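Local coordinates for putative uncharacterized protein (Chaetomium thermophilum, PDB 4XRI) that serves as an importin-beta transport receptor, carrying various protein cargoes into the nucleus and probably binding a small GTPase, at residues Asp173-Leu178 and Ser213-Gly218; Arg326-Glu331 and Gln363-Ala368; Gly469-Pro474 and Val510-Thr515. The protein carries 2 engineered substitutions. All coordinates share one frame; numbering follows the deposited sequence.

Interaction 1 (Asp173-Leu178 and Ser213-Gly218); sequences DLRNSL and SLEFVG
R175 and F216 bring the short helices 172-178 and 214-217 together, their CA atoms 7.1 Å apart, within the all-helical HEAT-repeat solenoid of the importin-beta family. From this point the two side chains run past each other in opposite directions: the arginine heads for the second helix while the phenylalanine reaches back to the first. A chi1 of 172°, with CG turned opposite the backbone N, carries the F216 ring across to L178. There CB of L178 meets CE1 of F216 at 3.5 Å, and CD1 of L178 lies over one face of the ring, an apolar contact. I185 of helix 182-193 and C167 of helix 153-168 also touch F216. The polar half belongs to R175. Its chain bends at chi2 and chi3, carries NE past CB of F216 at 3.6 Å, and sets the guanidinium nearly perpendicular to the phenyl ring (82°). The outer nitrogen NH2 then forms a salt bridge with OE1 of E215 at 3.1 Å. The guanidinium and carboxylate planes stand 46° apart, so this is a skewed, single-contact pairing and not a flat two-pronged one; CB of E215 lies at the edge of the guanidinium, in its plane, 3.2 Å from NH2 of R175.

Interaction 2 (Arg326-Glu331 and Gln363-Ala368); sequences RVATNE and QLYAQA
In the HEAT-repeat solenoid of importin-beta, helices 324-340 and 354-369 meet, at residues 326-331 and 363-368, through Y365, whose ring spans the gap and drives its hydroxyl against the backbone of A328 and T329. The CA atoms of T329 and Y365 are the nearest across the pair, yet still 8.4 Å apart, a separation bridged by the length of the aromatic side chain. To lie there Y365 adopts a chi1 of -139°, off the staggered positions, which suggests some torsional cost paid for the fit. Y365 OH lies 3.3 Å from A328 C, the carbonyl carbon. The same Y365 OH touches A328 CB at 3.4 Å. The amide N of T329 is also close, but the angle is poor and no hydrogen bond forms; the polar partner of the hydroxyl is the carbonyl oxygen of A325, one turn earlier.

This attachment falls just before the kink of helix 324-340, where the N atoms of N330 and E331 have no bond to the turn before. E331 N bonds A328 O instead, three residues back, and the N of T329 makes a weak bond to R326 O. OG1 of T329 lies within reach of both A325 O and R326 O. The setting is buried: C299 of helix 285-310 and the valines V332 and V333 touch Y365, while W295 and F273 pack on A328. The threonine crosses the tyrosine obliquely. With OG1 anti to the carbonyl carbon (chi1 -62°), its oxygen comes up at the edge of the ring, near the ring plane, where OG1 of T329 lies 3.6 Å from CE1 of Y365.

Interaction 3 (Gly469-Pro474 and Val510-Thr515); sequences GLMNSP and VTNLLT
The flat carboxamide of N512 has the sulfur of M471 over one face, with SD 3.6 Å from CG and 3.7 Å from OD1, while OD1 also takes a weak hydrogen bond from Q508. The two side chains cross at about a right angle, and F467, from the same helix as M471, packs on N512 as well. Beyond the sulfur the methionine bends at chi3 (70°); its CE lies beside OD1 of N512 at 3.9 Å and also loosely reaches CG2 of T515 at 4.1 Å. OG1 of T515 is bound back to T511 O at 2.6 Å, a carbonyl that T515 N reaches from the opposite face, while the methyl CG2 faces the methionine. Replacing M471 with an alanine would probably uncover the carboxamide face of N512 and open a gap beside the methyl of T515. On the inner side L470 meets L513, CD2 to CD2 at 3.8 Å, their chains again nearly perpendicular. Helices 455-472 and 503-516 are joined in this way inside the HEAT-repeat solenoid: L470 packs also on C480 and C481 of helix 477-490 and on V526 of helix 524-539, and L513 extends the apolar layer to V533 and L534 of that last helix.

In the fold
The three contacts follow one another along the chain and join different helix pairs, so each is a local packing of its own. Interaction 2 is the buried one, and there the chemistry is a tyrosine ring packed on helix backbone, its hydroxyl bonded to a carbonyl of the facing helix. Interactions 1 and 3 are only partly buried: each pairs an apolar inner side with a polar or mixed outer one, a salt bridge in interaction 1 and a thioether over an amide in interaction 3. Neighbours in sequence lie well apart, with nearest atoms about 19 Å from each other in both cases, whereas the centres of interactions 1 and 3 are 58 Å apart on opposite sides of the chain's centre.

Interaction 1 (Asp173-Leu178 and Ser213-Gly218)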
ATOM      1  N   ASP A 173      28.378  -4.089  -2.759  1.00 44.56           N
ATOM      2  CA  ASP A 173      29.678  -4.734  -2.892  1.00 41.62           C
ATOM      3  C   ASP A 173      29.833  -5.429  -4.244  1.00 37.13           C
ATOM      4  O   ASP A 173      30.897  -5.373  -4.859  1.00 44.45           O
ATOM      5  CB  ASP A 173      29.895  -5.731  -1.753  1.00 38.57           C
ATOM      6  CG  ASP A 173      29.819  -5.072  -0.387  1.00 46.16           C
ATOM      7  OD1 ASP A 173      29.846  -3.823  -0.330  1.00 47.71           O
ATOM      8  OD2 ASP A 173      29.733  -5.797   0.625  1.00 43.20           O
ATOM      9  N   LEU A 174      28.771  -6.084  -4.701  1.00 44.03           N
ATOM     10  CA  LEU A 174      28.798  -6.744  -6.001  1.00 43.84           C
ATOM     11  C   LEU A 174      28.945  -5.724  -7.126  1.00 51.20           C
ATOM     12  O   LEU A 174      29.762  -5.903  -8.031  1.00 53.01           O
ATOM     13  CB  LEU A 174      27.536  -7.578  -6.207  1.00 43.85           C
ATOM     14  CG  LEU A 174      27.405  -8.288  -7.554  1.00 42.98           C
ATOM     15  CD1 LEU A 174      28.590  -9.209  -7.796  1.00 37.85           C
ATOM     16  CD2 LEU A 174      26.105  -9.067  -7.619  1.00 43.49           C
ATOM     17  N   ARG A 175      28.147  -4.661  -7.060  1.00 47.42           N
ATOM     18  CA  ARG A 175      28.234  -3.557  -8.014  1.00 49.18           C
ATOM     19  C   ARG A 175      29.660  -3.027  -8.098  1.00 50.75           C
ATOM     20  O   ARG A 175      30.217  -2.885  -9.185  1.00 53.19           O
ATOM     21  CB  ARG A 175      27.277  -2.424  -7.624  1.00 41.41           C
ATOM     22  CG  ARG A 175      25.817  -2.685  -7.947  1.00 42.51           C
ATOM     23  CD  ARG A 175      25.577  -2.794  -9.449  1.00 51.74           C
ATOM     24  NE  ARG A 175      24.304  -2.196  -9.846  1.00 61.35           N
ATOM     25  CZ  ARG A 175      23.113  -2.722  -9.581  1.00 63.87           C
ATOM     26  NH1 ARG A 175      23.017  -3.861  -8.913  1.00 70.38           N
ATOM     27  NH2 ARG A 175      22.012  -2.106  -9.979  1.00 62.82           N
ATOM     28  N   ASN A 176      30.242  -2.750  -6.934  1.00 47.03           N
ATOM     29  CA  ASN A 176      31.594  -2.217  -6.841  1.00 48.43           C
ATOM     30  C   ASN A 176      32.628  -3.177  -7.416  1.00 46.08           C
ATOM     31  O   ASN A 176      33.611  -2.749  -8.019  1.00 48.29           O
ATOM     32  CB  ASN A 176      31.938  -1.895  -5.387  1.00 46.90           C
ATOM     33  CG  ASN A 176      33.315  -1.281  -5.238  1.00 60.92           C
ATOM     34  OD1 ASN A 176      33.715  -0.425  -6.028  1.00 64.29           O
ATOM     35  ND2 ASN A 176      34.051  -1.720  -4.223  1.00 58.59           N
ATOM     36  N   SER A 177      32.401  -4.474  -7.232  1.00 50.98           N
ATOM     37  CA  SER A 177      33.312  -5.486  -7.758  1.00 47.71           C
ATOM     38  C   SER A 177      33.227  -5.568  -9.280  1.00 49.53           C
ATOM     39  O   SER A 177      34.149  -6.051  -9.937  1.00 49.85           O
ATOM     40  CB  SER A 177      33.013  -6.855  -7.145  1.00 45.14           C
ATOM     41  OG  SER A 177      31.867  -7.443  -7.732  1.00 54.44           O
ATOM     42  N   LEU A 178      32.116  -5.094  -9.834  1.00 44.83           N
ATOM     43  CA  LEU A 178      31.890  -5.146 -11.277  1.00 50.33           C
ATOM     44  C   LEU A 178      32.431  -3.912 -11.991  1.00 58.26           C
ATOM     45  O   LEU A 178      32.555  -3.907 -13.215  1.00 55.64           O
ATOM     46  CB  LEU A 178      30.396  -5.286 -11.584  1.00 46.70           C
ATOM     47  CG  LEU A 178      29.676  -6.585 -11.228  1.00 42.88           C
ATOM     48  CD1 LEU A 178      28.177  -6.430 -11.456  1.00 42.09           C
ATOM     49  CD2 LEU A 178      30.233  -7.738 -12.048  1.00 42.16           C
ATOM     50  N   SER A 213      20.399  -4.399 -16.721  1.00 39.69           N
ATOM     51  CA  SER A 213      21.693  -3.857 -16.317  1.00 45.33           C
ATOM     52  C   SER A 213      21.712  -2.332 -16.280  1.00 47.66           C
ATOM     53  O   SER A 213      22.770  -1.729 -16.103  1.00 45.66           O
ATOM     54  CB  SER A 213      22.790  -4.356 -17.259  1.00 48.01           C
ATOM     55  OG  SER A 213      22.772  -5.768 -17.364  1.00 49.35           O
ATOM     56  N   LEU A 214      20.543  -1.719 -16.431  1.00 42.99           N
ATOM     57  CA  LEU A 214      20.439  -0.269 -16.597  1.00 50.60           C
ATOM     58  C   LEU A 214      21.077   0.532 -15.468  1.00 52.75           C
ATOM     59  O   LEU A 214      21.854   1.452 -15.722  1.00 56.80           O
ATOM     60  CB  LEU A 214      18.972   0.133 -16.739  1.00 53.22           C
ATOM     61  CG  LEU A 214      18.437   0.032 -18.165  1.00 67.42           C
ATOM     62  CD1 LEU A 214      16.969   0.410 -18.221  1.00 78.54           C
ATOM     63  CD2 LEU A 214      19.258   0.919 -19.090  1.00 66.66           C
ATOM     64  N   GLU A 215      20.743   0.182 -14.230  1.00 47.50           N
ATOM     65  CA  GLU A 215      21.299   0.867 -13.070  1.00 60.02           C
ATOM     66  C   GLU A 215      22.824   0.800 -13.069  1.00 61.52           C
ATOM     67  O   GLU A 215      23.494   1.771 -12.721  1.00 64.51           O
ATOM     68  CB  GLU A 215      20.742   0.273 -11.774  1.00 58.44           C
ATOM     69  CG  GLU A 215      19.241   0.444 -11.609  1.00 67.41           C
ATOM     70  CD  GLU A 215      18.769   0.171 -10.193  1.00 82.61           C
ATOM     71  OE1 GLU A 215      19.571  -0.341  -9.382  1.00 85.94           O
ATOM     72  OE2 GLU A 215      17.596   0.477  -9.889  1.00 88.29           O
ATOM     73  N   PHE A 216      23.370  -0.339 -13.485  1.00 55.68           N
ATOM     74  CA  PHE A 216      24.814  -0.526 -13.486  1.00 52.72           C
ATOM     75  C   PHE A 216      25.502   0.063 -14.719  1.00 66.27           C
ATOM     76  O   PHE A 216      26.272   1.015 -14.602  1.00 72.98           O
ATOM     77  CB  PHE A 216      25.165  -2.013 -13.374  1.00 49.40           C
ATOM     78  CG  PHE A 216      26.632  -2.304 -13.564  1.00 51.99           C
ATOM     79  CD1 PHE A 216      27.546  -2.034 -12.558  1.00 50.68           C
ATOM     80  CD2 PHE A 216      27.096  -2.843 -14.753  1.00 52.01           C
ATOM     81  CE1 PHE A 216      28.893  -2.296 -12.738  1.00 52.28           C
ATOM     82  CE2 PHE A 216      28.439  -3.105 -14.938  1.00 50.23           C
ATOM     83  CZ  PHE A 216      29.340  -2.832 -13.930  1.00 49.23           C
ATOM     84  N   VAL A 217      25.233  -0.504 -15.894  1.00 62.69           N
ATOM     85  CA  VAL A 217      26.036  -0.203 -17.082  1.00 64.73           C
ATOM     86  C   VAL A 217      25.937   1.245 -17.553  1.00 69.37           C
ATOM     87  O   VAL A 217      26.883   1.775 -18.132  1.00 74.50           O
ATOM     88  CB  VAL A 217      25.665  -1.116 -18.279  1.00 74.26           C
ATOM     89  CG1 VAL A 217      25.948  -2.573 -17.955  1.00 73.32           C
ATOM     90  CG2 VAL A 217      24.216  -0.923 -18.697  1.00 69.48           C
ATOM     91  N   GLY A 218      24.802   1.887 -17.302  1.00 70.30           N
ATOM     92  CA  GLY A 218      24.602   3.247 -17.767  1.00 78.38           C
ATOM     93  C   GLY A 218      25.440   4.240 -16.991  1.00 79.29           C
ATOM     94  O   GLY A 218      25.532   5.412 -17.366  1.00 76.90           O
TER

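Interaction 2 (Arg326-Glu331 and Gln363-Ala368)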
ATOM      1  N   ARG A 326       1.870  16.786 -21.644  1.00 43.88           N
ATOM      2  CA  ARG A 326       1.140  17.942 -22.154  1.00 49.18           C
ATOM      3  C   ARG A 326       1.378  18.126 -23.652  1.00 48.65           C
ATOM      4  O   ARG A 326       0.435  18.253 -24.434  1.00 36.51           O
ATOM      5  CB  ARG A 326       1.551  19.205 -21.393  1.00 50.47           C
ATOM      6  CG  ARG A 326       0.757  20.445 -21.756  1.00 51.80           C
ATOM      7  CD  ARG A 326       1.288  21.667 -21.022  1.00 64.08           C
ATOM      8  NE  ARG A 326       0.479  22.857 -21.277  1.00 78.38           N
ATOM      9  CZ  ARG A 326       0.616  23.640 -22.341  1.00 89.68           C
ATOM     10  NH1 ARG A 326       1.533  23.361 -23.257  1.00 92.96           N
ATOM     11  NH2 ARG A 326      -0.165  24.701 -22.493  1.00 92.01           N
ATOM     12  N   VAL A 327       2.650  18.128 -24.036  1.00 42.24           N
ATOM     13  CA  VAL A 327       3.041  18.250 -25.435  1.00 43.24           C
ATOM     14  C   VAL A 327       2.485  17.107 -26.283  1.00 46.11           C
ATOM     15  O   VAL A 327       2.057  17.314 -27.419  1.00 45.94           O
ATOM     16  CB  VAL A 327       4.584  18.289 -25.574  1.00 44.06           C
ATOM     17  CG1 VAL A 327       5.006  18.198 -27.037  1.00 41.35           C
ATOM     18  CG2 VAL A 327       5.142  19.549 -24.927  1.00 45.32           C
ATOM     19  N   ALA A 328       2.469  15.906 -25.715  1.00 37.52           N
ATOM     20  CA  ALA A 328       2.104  14.704 -26.461  1.00 41.46           C
ATOM     21  C   ALA A 328       0.598  14.458 -26.530  1.00 43.46           C
ATOM     22  O   ALA A 328       0.156  13.525 -27.200  1.00 36.01           O
ATOM     23  CB  ALA A 328       2.791  13.494 -25.854  1.00 35.79           C
ATOM     24  N   THR A 329      -0.172  15.297 -25.841  1.00 38.49           N
ATOM     25  CA  THR A 329      -1.618  15.114 -25.697  1.00 36.55           C
ATOM     26  C   THR A 329      -2.346  14.816 -27.008  1.00 39.99           C
ATOM     27  O   THR A 329      -3.082  13.834 -27.108  1.00 41.65           O
ATOM     28  CB  THR A 329      -2.271  16.359 -25.064  1.00 40.07           C
ATOM     29  OG1 THR A 329      -1.737  16.569 -23.752  1.00 40.93           O
ATOM     30  CG2 THR A 329      -3.779  16.176 -24.968  1.00 40.95           C
ATOM     31  N   ASN A 330      -2.128  15.660 -28.011  1.00 37.17           N
ATOM     32  CA  ASN A 330      -2.858  15.554 -29.273  1.00 39.47           C
ATOM     33  C   ASN A 330      -2.562  14.284 -30.068  1.00 36.42           C
ATOM     34  O   ASN A 330      -3.320  13.920 -30.969  1.00 36.83           O
ATOM     35  CB  ASN A 330      -2.571  16.774 -30.146  1.00 40.71           C
ATOM     36  CG  ASN A 330      -3.211  18.036 -29.606  1.00 51.59           C
ATOM     37  OD1 ASN A 330      -4.162  17.977 -28.827  1.00 51.85           O
ATOM     38  ND2 ASN A 330      -2.692  19.186 -30.019  1.00 58.29           N
ATOM     39  N   GLU A 331      -1.468  13.611 -29.738  1.00 36.00           N
ATOM     40  CA  GLU A 331      -1.095  12.395 -30.449  1.00 39.70           C
ATOM     41  C   GLU A 331      -1.445  11.138 -29.656  1.00 42.02           C
ATOM     42  O   GLU A 331      -1.953  10.162 -30.211  1.00 44.93           O
ATOM     43  CB  GLU A 331       0.402  12.405 -30.774  1.00 35.08           C
ATOM     44  CG  GLU A 331       0.877  13.646 -31.516  1.00 41.76           C
ATOM     45  CD  GLU A 331       0.385  13.713 -32.952  1.00 46.29           C
ATOM     46  OE1 GLU A 331      -0.179  12.713 -33.448  1.00 42.23           O
ATOM     47  OE2 GLU A 331       0.568  14.773 -33.586  1.00 50.59           O
ATOM     48  N   GLN A 363      -6.528   8.041 -17.084  1.00 43.03           N
ATOM     49  CA  GLN A 363      -6.694   8.608 -15.747  1.00 45.70           C
ATOM     50  C   GLN A 363      -5.466   9.406 -15.330  1.00 42.86           C
ATOM     51  O   GLN A 363      -5.569  10.570 -14.944  1.00 44.06           O
ATOM     52  CB  GLN A 363      -6.966   7.508 -14.718  1.00 51.64           C
ATOM     53  CG  GLN A 363      -8.427   7.153 -14.555  1.00 58.78           C
ATOM     54  CD  GLN A 363      -8.687   6.384 -13.273  1.00 72.27           C
ATOM     55  OE1 GLN A 363      -7.752   5.984 -12.579  1.00 77.92           O
ATOM     56  NE2 GLN A 363      -9.959   6.180 -12.948  1.00 70.52           N
ATOM     57  N   LEU A 364      -4.306   8.762 -15.412  1.00 45.33           N
ATOM     58  CA  LEU A 364      -3.032   9.394 -15.085  1.00 46.36           C
ATOM     59  C   LEU A 364      -2.755  10.599 -15.975  1.00 42.00           C
ATOM     60  O   LEU A 364      -2.191  11.599 -15.526  1.00 41.74           O
ATOM     61  CB  LEU A 364      -1.888   8.384 -15.212  1.00 45.43           C
ATOM     62  CG  LEU A 364      -1.870   7.217 -14.223  1.00 45.66           C
ATOM     63  CD1 LEU A 364      -0.810   6.203 -14.630  1.00 43.41           C
ATOM     64  CD2 LEU A 364      -1.613   7.718 -12.811  1.00 42.07           C
ATOM     65  N   TYR A 365      -3.153  10.497 -17.240  1.00 39.69           N
ATOM     66  CA  TYR A 365      -2.947  11.577 -18.194  1.00 37.37           C
ATOM     67  C   TYR A 365      -3.739  12.817 -17.795  1.00 40.29           C
ATOM     68  O   TYR A 365      -3.254  13.943 -17.915  1.00 40.04           O
ATOM     69  CB  TYR A 365      -3.344  11.131 -19.603  1.00 39.30           C
ATOM     70  CG  TYR A 365      -2.399  11.612 -20.683  1.00 42.67           C
ATOM     71  CD1 TYR A 365      -2.383  12.945 -21.076  1.00 39.33           C
ATOM     72  CD2 TYR A 365      -1.516  10.735 -21.303  1.00 37.07           C
ATOM     73  CE1 TYR A 365      -1.515  13.389 -22.056  1.00 36.42           C
ATOM     74  CE2 TYR A 365      -0.649  11.170 -22.286  1.00 41.29           C
ATOM     75  CZ  TYR A 365      -0.653  12.496 -22.658  1.00 37.70           C
ATOM     76  OH  TYR A 365       0.212  12.931 -23.633  1.00 36.82           O
ATOM     77  N   ALA A 366      -4.960  12.597 -17.316  1.00 39.50           N
ATOM     78  CA  ALA A 366      -5.832  13.686 -16.889  1.00 41.81           C
ATOM     79  C   ALA A 366      -5.248  14.409 -15.680  1.00 46.91           C
ATOM     80  O   ALA A 366      -5.342  15.631 -15.565  1.00 48.90           O
ATOM     81  CB  ALA A 366      -7.220  13.160 -16.569  1.00 38.06           C
ATOM     82  N   GLN A 367      -4.641  13.639 -14.783  1.00 43.89           N
ATOM     83  CA  GLN A 367      -3.973  14.195 -13.612  1.00 47.06           C
ATOM     84  C   GLN A 367      -2.723  14.961 -14.026  1.00 46.81           C
ATOM     85  O   GLN A 367      -2.390  15.996 -13.444  1.00 44.26           O
ATOM     86  CB  GLN A 367      -3.604  13.087 -12.618  1.00 46.34           C
ATOM     87  CG  GLN A 367      -4.791  12.387 -11.979  1.00 50.29           C
ATOM     88  CD  GLN A 367      -4.379  11.232 -11.080  1.00 52.37           C
ATOM     89  OE1 GLN A 367      -3.504  11.375 -10.226  1.00 60.08           O
ATOM     90  NE2 GLN A 367      -5.004  10.078 -11.279  1.00 46.29           N
ATOM     91  N   ALA A 368      -2.044  14.446 -15.046  1.00 43.88           N
ATOM     92  CA  ALA A 368      -0.762  14.989 -15.473  1.00 45.14           C
ATOM     93  C   ALA A 368      -0.887  16.307 -16.238  1.00 44.57           C
ATOM     94  O   ALA A 368      -0.048  17.191 -16.085  1.00 47.80           O
ATOM     95  CB  ALA A 368      -0.021  13.961 -16.326  1.00 36.92           C
TER

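Interaction 3 (Gly469-Pro474 and Val510-Thr515)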
ATOM      1  N   GLY A 469     -30.088  -0.001 -10.516  1.00 59.52           N
ATOM      2  CA  GLY A 469     -28.999  -0.856 -10.948  1.00 59.70           C
ATOM      3  C   GLY A 469     -28.557  -1.805  -9.851  1.00 58.46           C
ATOM      4  O   GLY A 469     -28.342  -2.991 -10.098  1.00 58.00           O
ATOM      5  N   LEU A 470     -28.427  -1.280  -8.637  1.00 59.63           N
ATOM      6  CA  LEU A 470     -27.994  -2.079  -7.495  1.00 57.56           C
ATOM      7  C   LEU A 470     -28.969  -3.207  -7.178  1.00 56.16           C
ATOM      8  O   LEU A 470     -28.558  -4.330  -6.882  1.00 53.65           O
ATOM      9  CB  LEU A 470     -27.815  -1.192  -6.259  1.00 49.33           C
ATOM     10  CG  LEU A 470     -27.611  -1.910  -4.921  1.00 48.23           C
ATOM     11  CD1 LEU A 470     -26.391  -2.815  -4.966  1.00 49.26           C
ATOM     12  CD2 LEU A 470     -27.491  -0.907  -3.783  1.00 51.12           C
ATOM     13  N   MET A 471     -30.261  -2.908  -7.249  1.00 48.08           N
ATOM     14  CA  MET A 471     -31.281  -3.851  -6.807  1.00 54.12           C
ATOM     15  C   MET A 471     -31.681  -4.868  -7.876  1.00 64.64           C
ATOM     16  O   MET A 471     -32.342  -5.862  -7.569  1.00 71.14           O
ATOM     17  CB  MET A 471     -32.520  -3.088  -6.327  1.00 51.36           C
ATOM     18  CG  MET A 471     -32.242  -2.138  -5.164  1.00 46.30           C
ATOM     19  SD  MET A 471     -33.687  -1.198  -4.628  1.00 63.09           S
ATOM     20  CE  MET A 471     -34.675  -2.489  -3.882  1.00 56.47           C
ATOM     21  N   ASN A 472     -31.282  -4.633  -9.122  1.00 59.14           N
ATOM     22  CA  ASN A 472     -31.701  -5.514 -10.209  1.00 56.39           C
ATOM     23  C   ASN A 472     -30.570  -6.053 -11.086  1.00 60.27           C
ATOM     24  O   ASN A 472     -30.786  -6.972 -11.880  1.00 64.44           O
ATOM     25  CB  ASN A 472     -32.714  -4.795 -11.101  1.00 58.74           C
ATOM     26  CG  ASN A 472     -33.901  -4.261 -10.326  1.00 69.26           C
ATOM     27  OD1 ASN A 472     -34.735  -5.025  -9.843  1.00 78.31           O
ATOM     28  ND2 ASN A 472     -33.990  -2.940 -10.213  1.00 68.29           N
ATOM     29  N   SER A 473     -29.370  -5.496 -10.950  1.00 63.73           N
ATOM     30  CA  SER A 473     -28.266  -5.892 -11.822  1.00 60.11           C
ATOM     31  C   SER A 473     -26.945  -6.042 -11.068  1.00 66.59           C
ATOM     32  O   SER A 473     -26.172  -5.092 -10.973  1.00 67.59           O
ATOM     33  CB  SER A 473     -28.107  -4.881 -12.960  1.00 53.85           C
ATOM     34  OG  SER A 473     -29.324  -4.721 -13.671  1.00 59.52           O
ATOM     35  N   PRO A 474     -26.677  -7.251 -10.550  1.00 69.53           N
ATOM     36  CA  PRO A 474     -25.483  -7.589  -9.760  1.00 66.16           C
ATOM     37  C   PRO A 474     -24.160  -7.186 -10.407  1.00 60.67           C
ATOM     38  O   PRO A 474     -23.236  -6.783  -9.699  1.00 57.29           O
ATOM     39  CB  PRO A 474     -25.568  -9.114  -9.641  1.00 66.42           C
ATOM     40  CG  PRO A 474     -27.021  -9.403  -9.712  1.00 71.34           C
ATOM     41  CD  PRO A 474     -27.592  -8.399 -10.674  1.00 71.69           C
ATOM     42  N   VAL A 510     -32.564   3.770   2.771  1.00 43.10           N
ATOM     43  CA  VAL A 510     -32.383   2.771   3.819  1.00 48.85           C
ATOM     44  C   VAL A 510     -33.233   1.539   3.536  1.00 48.65           C
ATOM     45  O   VAL A 510     -32.779   0.403   3.692  1.00 43.80           O
ATOM     46  CB  VAL A 510     -32.739   3.343   5.212  1.00 50.42           C
ATOM     47  CG1 VAL A 510     -32.837   2.230   6.245  1.00 46.36           C
ATOM     48  CG2 VAL A 510     -31.715   4.388   5.629  1.00 47.05           C
ATOM     49  N   THR A 511     -34.465   1.777   3.102  1.00 47.52           N
ATOM     50  CA  THR A 511     -35.379   0.707   2.723  1.00 54.92           C
ATOM     51  C   THR A 511     -34.816  -0.134   1.578  1.00 47.91           C
ATOM     52  O   THR A 511     -34.855  -1.366   1.621  1.00 47.67           O
ATOM     53  CB  THR A 511     -36.751   1.274   2.313  1.00 60.80           C
ATOM     54  OG1 THR A 511     -37.506   1.595   3.487  1.00 61.40           O
ATOM     55  CG2 THR A 511     -37.521   0.267   1.486  1.00 59.03           C
ATOM     56  N   ASN A 512     -34.279   0.537   0.562  1.00 47.18           N
ATOM     57  CA  ASN A 512     -33.698  -0.154  -0.587  1.00 48.62           C
ATOM     58  C   ASN A 512     -32.485  -0.999  -0.209  1.00 48.78           C
ATOM     59  O   ASN A 512     -32.342  -2.138  -0.656  1.00 44.08           O
ATOM     60  CB  ASN A 512     -33.303   0.849  -1.672  1.00 42.90           C
ATOM     61  CG  ASN A 512     -34.507   1.470  -2.358  1.00 52.86           C
ATOM     62  OD1 ASN A 512     -35.623   0.954  -2.265  1.00 55.61           O
ATOM     63  ND2 ASN A 512     -34.284   2.581  -3.054  1.00 39.05           N
ATOM     64  N   LEU A 513     -31.616  -0.433   0.621  1.00 45.95           N
ATOM     65  CA  LEU A 513     -30.399  -1.115   1.038  1.00 46.88           C
ATOM     66  C   LEU A 513     -30.710  -2.289   1.960  1.00 43.53           C
ATOM     67  O   LEU A 513     -30.041  -3.318   1.910  1.00 45.08           O
ATOM     68  CB  LEU A 513     -29.452  -0.130   1.721  1.00 45.07           C
ATOM     69  CG  LEU A 513     -28.882   0.925   0.773  1.00 45.24           C
ATOM     70  CD1 LEU A 513     -28.241   2.060   1.547  1.00 38.63           C
ATOM     71  CD2 LEU A 513     -27.878   0.284  -0.176  1.00 40.64           C
ATOM     72  N   LEU A 514     -31.731  -2.131   2.797  1.00 44.85           N
ATOM     73  CA  LEU A 514     -32.178  -3.215   3.664  1.00 42.28           C
ATOM     74  C   LEU A 514     -32.846  -4.322   2.853  1.00 50.30           C
ATOM     75  O   LEU A 514     -32.793  -5.495   3.230  1.00 48.79           O
ATOM     76  CB  LEU A 514     -33.136  -2.692   4.738  1.00 45.00           C
ATOM     77  CG  LEU A 514     -32.492  -2.036   5.961  1.00 52.67           C
ATOM     78  CD1 LEU A 514     -33.545  -1.433   6.877  1.00 51.07           C
ATOM     79  CD2 LEU A 514     -31.639  -3.043   6.710  1.00 47.06           C
ATOM     80  N   THR A 515     -33.460  -3.947   1.734  1.00 48.96           N
ATOM     81  CA  THR A 515     -34.129  -4.915   0.873  1.00 46.64           C
ATOM     82  C   THR A 515     -33.121  -5.801   0.153  1.00 43.13           C
ATOM     83  O   THR A 515     -33.263  -7.021   0.128  1.00 45.16           O
ATOM     84  CB  THR A 515     -35.023  -4.221  -0.172  1.00 52.32           C
ATOM     85  OG1 THR A 515     -35.995  -3.403   0.493  1.00 46.22           O
ATOM     86  CG2 THR A 515     -35.733  -5.252  -1.041  1.00 53.86           C
TER